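Local structure of cortical-lytic enzyme (Clostridium perfringens, 5JIP) at residues Leu122-Arg135 with Tyr158-Asp172. The protein is a muramidase involved in hydrolysing the spore-cortex peptidoglycan during germination, probably with lysozyme activity. Residues are numbered along the deposited sequence; the frame is centred on the assembly and turned at random.
Sequences LTTTELVNWIDRFR and YDDFKVPGKGYPLSD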
# COMPACT_ATOMS: atom_id res chain seq x y z
N LEU A 122 4.96 -17.87 -32.66
CA LEU A 122 4.53 -16.57 -32.17
C LEU A 122 5.73 -15.68 -31.94
O LEU A 122 6.78 -16.14 -31.47
CB LEU A 122 3.73 -16.69 -30.85
CG LEU A 122 2.42 -17.47 -30.90
CD1 LEU A 122 1.78 -17.48 -29.51
CD2 LEU A 122 1.47 -16.90 -31.92
N THR A 123 5.58 -14.41 -32.29
CA THR A 123 6.56 -13.42 -31.87
C THR A 123 6.41 -13.14 -30.37
O THR A 123 5.39 -13.44 -29.75
CB THR A 123 6.39 -12.12 -32.66
OG1 THR A 123 5.19 -11.47 -32.24
CG2 THR A 123 6.29 -12.38 -34.14
N THR A 124 7.46 -12.56 -29.79
CA THR A 124 7.37 -12.13 -28.40
C THR A 124 6.21 -11.16 -28.20
O THR A 124 5.50 -11.24 -27.19
CB THR A 124 8.69 -11.50 -27.99
OG1 THR A 124 9.71 -12.48 -28.14
CG2 THR A 124 8.63 -11.00 -26.53
N THR A 125 5.98 -10.25 -29.15
CA THR A 125 4.84 -9.34 -29.01
C THR A 125 3.54 -10.12 -29.00
O THR A 125 2.65 -9.85 -28.19
CB THR A 125 4.83 -8.31 -30.14
OG1 THR A 125 6.06 -7.56 -30.13
CG2 THR A 125 3.64 -7.34 -30.01
N GLU A 126 3.41 -11.10 -29.90
CA GLU A 126 2.18 -11.86 -29.95
C GLU A 126 1.96 -12.66 -28.67
O GLU A 126 0.84 -12.72 -28.16
CB GLU A 126 2.19 -12.77 -31.18
CG GLU A 126 2.06 -12.01 -32.49
CD GLU A 126 2.31 -12.86 -33.72
OE1 GLU A 126 3.19 -13.75 -33.66
OE2 GLU A 126 1.61 -12.62 -34.73
N LEU A 127 3.01 -13.30 -28.16
CA LEU A 127 2.85 -14.11 -26.95
C LEU A 127 2.50 -13.23 -25.76
O LEU A 127 1.53 -13.50 -25.03
CB LEU A 127 4.11 -14.91 -26.66
CG LEU A 127 4.09 -15.77 -25.40
CD1 LEU A 127 3.00 -16.81 -25.47
CD2 LEU A 127 5.42 -16.49 -25.17
N VAL A 128 3.24 -12.14 -25.57
CA VAL A 128 3.00 -11.28 -24.43
C VAL A 128 1.63 -10.61 -24.55
O VAL A 128 0.91 -10.49 -23.56
CB VAL A 128 4.14 -10.25 -24.28
CG1 VAL A 128 3.79 -9.19 -23.24
CG2 VAL A 128 5.48 -10.92 -23.88
N ASN A 129 1.25 -10.13 -25.75
CA ASN A 129 -0.09 -9.58 -25.92
C ASN A 129 -1.17 -10.58 -25.51
O ASN A 129 -2.20 -10.20 -24.94
CB ASN A 129 -0.31 -9.15 -27.37
CG ASN A 129 0.33 -7.82 -27.69
OD1 ASN A 129 0.90 -7.16 -26.81
ND2 ASN A 129 0.24 -7.42 -28.94
N TRP A 130 -0.98 -11.86 -25.83
CA TRP A 130 -1.97 -12.87 -25.46
C TRP A 130 -2.07 -13.03 -23.95
O TRP A 130 -3.16 -13.02 -23.38
CB TRP A 130 -1.63 -14.20 -26.13
CG TRP A 130 -2.70 -15.21 -25.98
CD1 TRP A 130 -3.69 -15.51 -26.89
CD2 TRP A 130 -2.92 -16.06 -24.85
NE1 TRP A 130 -4.50 -16.49 -26.38
CE2 TRP A 130 -4.05 -16.84 -25.13
CE3 TRP A 130 -2.26 -16.24 -23.62
CZ2 TRP A 130 -4.53 -17.81 -24.23
CZ3 TRP A 130 -2.74 -17.18 -22.74
CH2 TRP A 130 -3.87 -17.96 -23.05
N ILE A 131 -0.92 -13.13 -23.27
CA ILE A 131 -0.91 -13.21 -21.81
C ILE A 131 -1.56 -11.98 -21.20
O ILE A 131 -2.39 -12.07 -20.29
CB ILE A 131 0.53 -13.38 -21.32
CG1 ILE A 131 1.09 -14.69 -21.85
CG2 ILE A 131 0.58 -13.27 -19.78
CD1 ILE A 131 2.57 -14.82 -21.58
N ASP A 132 -1.17 -10.80 -21.69
CA ASP A 132 -1.66 -9.54 -21.17
C ASP A 132 -3.18 -9.43 -21.33
O ASP A 132 -3.87 -8.89 -20.46
CB ASP A 132 -0.93 -8.42 -21.91
CG ASP A 132 -0.90 -7.10 -21.15
OD1 ASP A 132 -1.07 -7.09 -19.92
OD2 ASP A 132 -0.68 -6.08 -21.82
N ARG A 133 -3.71 -9.93 -22.45
CA ARG A 133 -5.15 -9.89 -22.64
C ARG A 133 -5.85 -10.83 -21.67
O ARG A 133 -6.90 -10.49 -21.11
CB ARG A 133 -5.49 -10.28 -24.09
CG ARG A 133 -6.99 -10.49 -24.35
CD ARG A 133 -7.81 -9.21 -24.17
NE ARG A 133 -7.32 -8.15 -25.07
CZ ARG A 133 -7.78 -7.94 -26.30
NH1 ARG A 133 -7.27 -6.95 -27.03
NH2 ARG A 133 -8.75 -8.69 -26.81
N PHE A 134 -5.28 -12.02 -21.48
CA PHE A 134 -5.80 -12.96 -20.49
C PHE A 134 -5.81 -12.31 -19.12
O PHE A 134 -6.84 -12.30 -18.42
CB PHE A 134 -4.96 -14.23 -20.50
CG PHE A 134 -5.52 -15.35 -19.64
CD1 PHE A 134 -5.45 -15.29 -18.25
CD2 PHE A 134 -6.09 -16.47 -20.22
CE1 PHE A 134 -5.97 -16.33 -17.45
CE2 PHE A 134 -6.60 -17.52 -19.42
CZ PHE A 134 -6.54 -17.44 -18.04
N ARG A 135 -4.70 -11.69 -18.74
CA ARG A 135 -4.63 -10.98 -17.46
C ARG A 135 -5.70 -9.90 -17.34
O ARG A 135 -6.37 -9.77 -16.30
CB ARG A 135 -3.23 -10.39 -17.30
CG ARG A 135 -3.01 -9.56 -16.05
CD ARG A 135 -3.08 -8.09 -16.34
NE ARG A 135 -1.93 -7.67 -17.14
CZ ARG A 135 -0.78 -7.21 -16.67
NH1 ARG A 135 -0.60 -7.05 -15.37
NH2 ARG A 135 0.20 -6.87 -17.51
N TYR A 158 11.86 -16.17 -25.62
CA TYR A 158 11.03 -15.05 -26.03
C TYR A 158 11.67 -13.72 -25.66
O TYR A 158 11.00 -12.76 -25.27
CB TYR A 158 9.63 -15.18 -25.44
CG TYR A 158 8.80 -16.18 -26.19
CD1 TYR A 158 8.15 -15.83 -27.37
CD2 TYR A 158 8.70 -17.50 -25.75
CE1 TYR A 158 7.40 -16.74 -28.07
CE2 TYR A 158 7.95 -18.43 -26.45
CZ TYR A 158 7.30 -18.05 -27.60
OH TYR A 158 6.55 -18.95 -28.31
N ASP A 159 13.00 -13.66 -25.75
CA ASP A 159 13.74 -12.41 -25.62
C ASP A 159 13.51 -11.79 -24.25
O ASP A 159 13.35 -10.58 -24.14
CB ASP A 159 13.33 -11.40 -26.69
CG ASP A 159 13.77 -11.79 -28.08
OD1 ASP A 159 14.99 -12.00 -28.29
OD2 ASP A 159 12.89 -11.89 -28.96
N ASP A 160 13.48 -12.61 -23.20
CA ASP A 160 13.31 -12.06 -21.86
C ASP A 160 11.93 -11.45 -21.68
O ASP A 160 11.72 -10.64 -20.78
CB ASP A 160 14.40 -11.00 -21.59
CG ASP A 160 14.82 -10.91 -20.12
OD1 ASP A 160 14.71 -11.91 -19.40
OD2 ASP A 160 15.30 -9.82 -19.69
N PHE A 161 10.98 -11.78 -22.55
CA PHE A 161 9.65 -11.16 -22.55
C PHE A 161 9.74 -9.65 -22.76
O PHE A 161 8.83 -8.90 -22.37
CB PHE A 161 8.88 -11.46 -21.26
CG PHE A 161 8.27 -12.83 -21.20
CD1 PHE A 161 8.46 -13.77 -22.21
CD2 PHE A 161 7.46 -13.16 -20.13
CE1 PHE A 161 7.86 -15.04 -22.13
CE2 PHE A 161 6.87 -14.40 -20.05
CZ PHE A 161 7.09 -15.35 -21.05
N LYS A 162 10.80 -9.19 -23.40
CA LYS A 162 10.90 -7.79 -23.79
C LYS A 162 10.15 -7.57 -25.09
O LYS A 162 10.41 -8.24 -26.09
CB LYS A 162 12.36 -7.38 -23.94
CG LYS A 162 12.53 -5.88 -24.22
CD LYS A 162 13.98 -5.46 -24.12
CE LYS A 162 14.10 -3.94 -24.14
NZ LYS A 162 15.52 -3.45 -24.21
N VAL A 163 9.18 -6.66 -25.07
CA VAL A 163 8.36 -6.37 -26.24
C VAL A 163 8.95 -5.15 -26.93
O VAL A 163 9.07 -4.10 -26.29
CB VAL A 163 6.90 -6.13 -25.86
CG1 VAL A 163 6.10 -5.67 -27.10
CG2 VAL A 163 6.33 -7.43 -25.26
N PRO A 164 9.28 -5.23 -28.21
CA PRO A 164 9.79 -4.04 -28.94
C PRO A 164 8.91 -2.81 -28.73
O PRO A 164 7.71 -2.85 -28.93
CB PRO A 164 9.78 -4.51 -30.40
CG PRO A 164 10.03 -5.99 -30.31
CD PRO A 164 9.30 -6.43 -29.06
N GLY A 165 9.54 -1.72 -28.31
CA GLY A 165 8.81 -0.48 -28.10
C GLY A 165 8.06 -0.37 -26.78
O GLY A 165 7.57 0.72 -26.46
N LYS A 166 7.98 -1.44 -25.99
CA LYS A 166 7.03 -1.50 -24.88
C LYS A 166 7.63 -1.99 -23.58
O LYS A 166 6.90 -2.13 -22.59
CB LYS A 166 5.84 -2.41 -25.24
CG LYS A 166 5.01 -1.93 -26.43
CD LYS A 166 4.20 -0.70 -26.07
CE LYS A 166 3.34 -0.23 -27.25
NZ LYS A 166 2.30 -1.24 -27.60
N GLY A 167 8.93 -2.27 -23.53
CA GLY A 167 9.52 -2.72 -22.29
C GLY A 167 9.07 -4.13 -21.94
O GLY A 167 9.08 -5.03 -22.77
N TYR A 168 8.66 -4.30 -20.68
CA TYR A 168 8.28 -5.59 -20.11
C TYR A 168 6.86 -5.44 -19.59
O TYR A 168 6.66 -5.14 -18.41
CB TYR A 168 9.22 -6.00 -18.98
CG TYR A 168 10.65 -6.16 -19.39
CD1 TYR A 168 11.11 -7.37 -19.90
CD2 TYR A 168 11.55 -5.11 -19.24
CE1 TYR A 168 12.43 -7.53 -20.26
CE2 TYR A 168 12.88 -5.26 -19.60
CZ TYR A 168 13.31 -6.47 -20.12
OH TYR A 168 14.63 -6.63 -20.47
N PRO A 169 5.85 -5.62 -20.45
CA PRO A 169 4.47 -5.38 -20.02
C PRO A 169 3.97 -6.32 -18.93
O PRO A 169 2.99 -5.98 -18.26
CB PRO A 169 3.66 -5.56 -21.31
CG PRO A 169 4.68 -5.37 -22.45
CD PRO A 169 5.94 -5.93 -21.89
N LEU A 170 4.57 -7.49 -18.76
CA LEU A 170 4.08 -8.42 -17.74
C LEU A 170 4.81 -8.29 -16.40
O LEU A 170 4.50 -9.07 -15.48
CB LEU A 170 4.20 -9.84 -18.25
CG LEU A 170 3.60 -10.10 -19.62
CD1 LEU A 170 3.89 -11.52 -20.05
CD2 LEU A 170 2.11 -9.75 -19.69
N SER A 171 5.74 -7.35 -16.27
CA SER A 171 6.62 -7.31 -15.10
C SER A 171 5.90 -6.88 -13.84
O SER A 171 6.49 -6.92 -12.74
CB SER A 171 7.82 -6.38 -15.37
OG SER A 171 7.43 -5.01 -15.55
N ASP A 172 4.65 -6.43 -13.95
CA ASP A 172 3.86 -6.12 -12.78
C ASP A 172 3.04 -7.32 -12.33
O ASP A 172 2.45 -7.28 -11.26
CB ASP A 172 2.95 -4.90 -13.04
CG ASP A 172 1.85 -5.18 -14.04
OD1 ASP A 172 2.10 -5.86 -15.06
OD2 ASP A 172 0.72 -4.68 -13.78
O HOH W 1 6.13 -4.83 -30.35
O HOH W 2 2.06 -4.43 -27.67
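Tyr158 lays one ring face over Leu127, whose CD2 lies over the ring centre as a CH-pi contact; the ring edge turns to Leu122 O, and its hydroxyl bonds to Pro117 O. Thr124 OG1 lies 3.2 Å from Tyr158 O, a weak bond at most, and Asp159 OD2 is near enough to compete for the same proton. The methyl branch of Thr124, anti to the backbone N (chi1 of the OG1 branch -60°), touches both Tyr158 O and Lys162 O, CG2 to Lys162 O 3.3 Å. Val163 divides its branches: CG1 faces Thr125 OG1, while CG2 meets Val128 CG1 at 3.7 Å. Next along, a water oxygen 2.7 Å from Thr125 OG1 bridges it to Pro164 O. Pro169 O takes a weak bond from Arg135 NH2. Pro169 CG and Leu170 CG also pack on Val128 CG1, Leu170 from roughly the far side to Val163, and Leu170 CD1 packs across Ile131 CG2 at 3.8 Å. Finally Asp172 OD1, in the guanidinium plane, takes two nitrogens of Arg135 end-on, NH1 at 3.0 Å (158° at the hydrogen) and NH2 by a longer bond. Asp132 OD1 receives Arg135 NE and NH2 side-on, NH2 at 2.7 Å, so partners along two edges hold the guanidinium's rotation. Lys280 of the second subunit also salt-bridges Asp132, bringing this network to the dimer interface. Away from the magnesium site, the arrangement is structural: apolar packing along the helix, closed by an Asp132-Arg135-Asp172 salt-bridge network. The loop between helix 152-157 and strand 175-178 folds back over helix 124-142, whose start carries a Thr123-Glu126 capping box, on the outside of the TIM-barrel-like domain of the glycoside hydrolase family 25 fold.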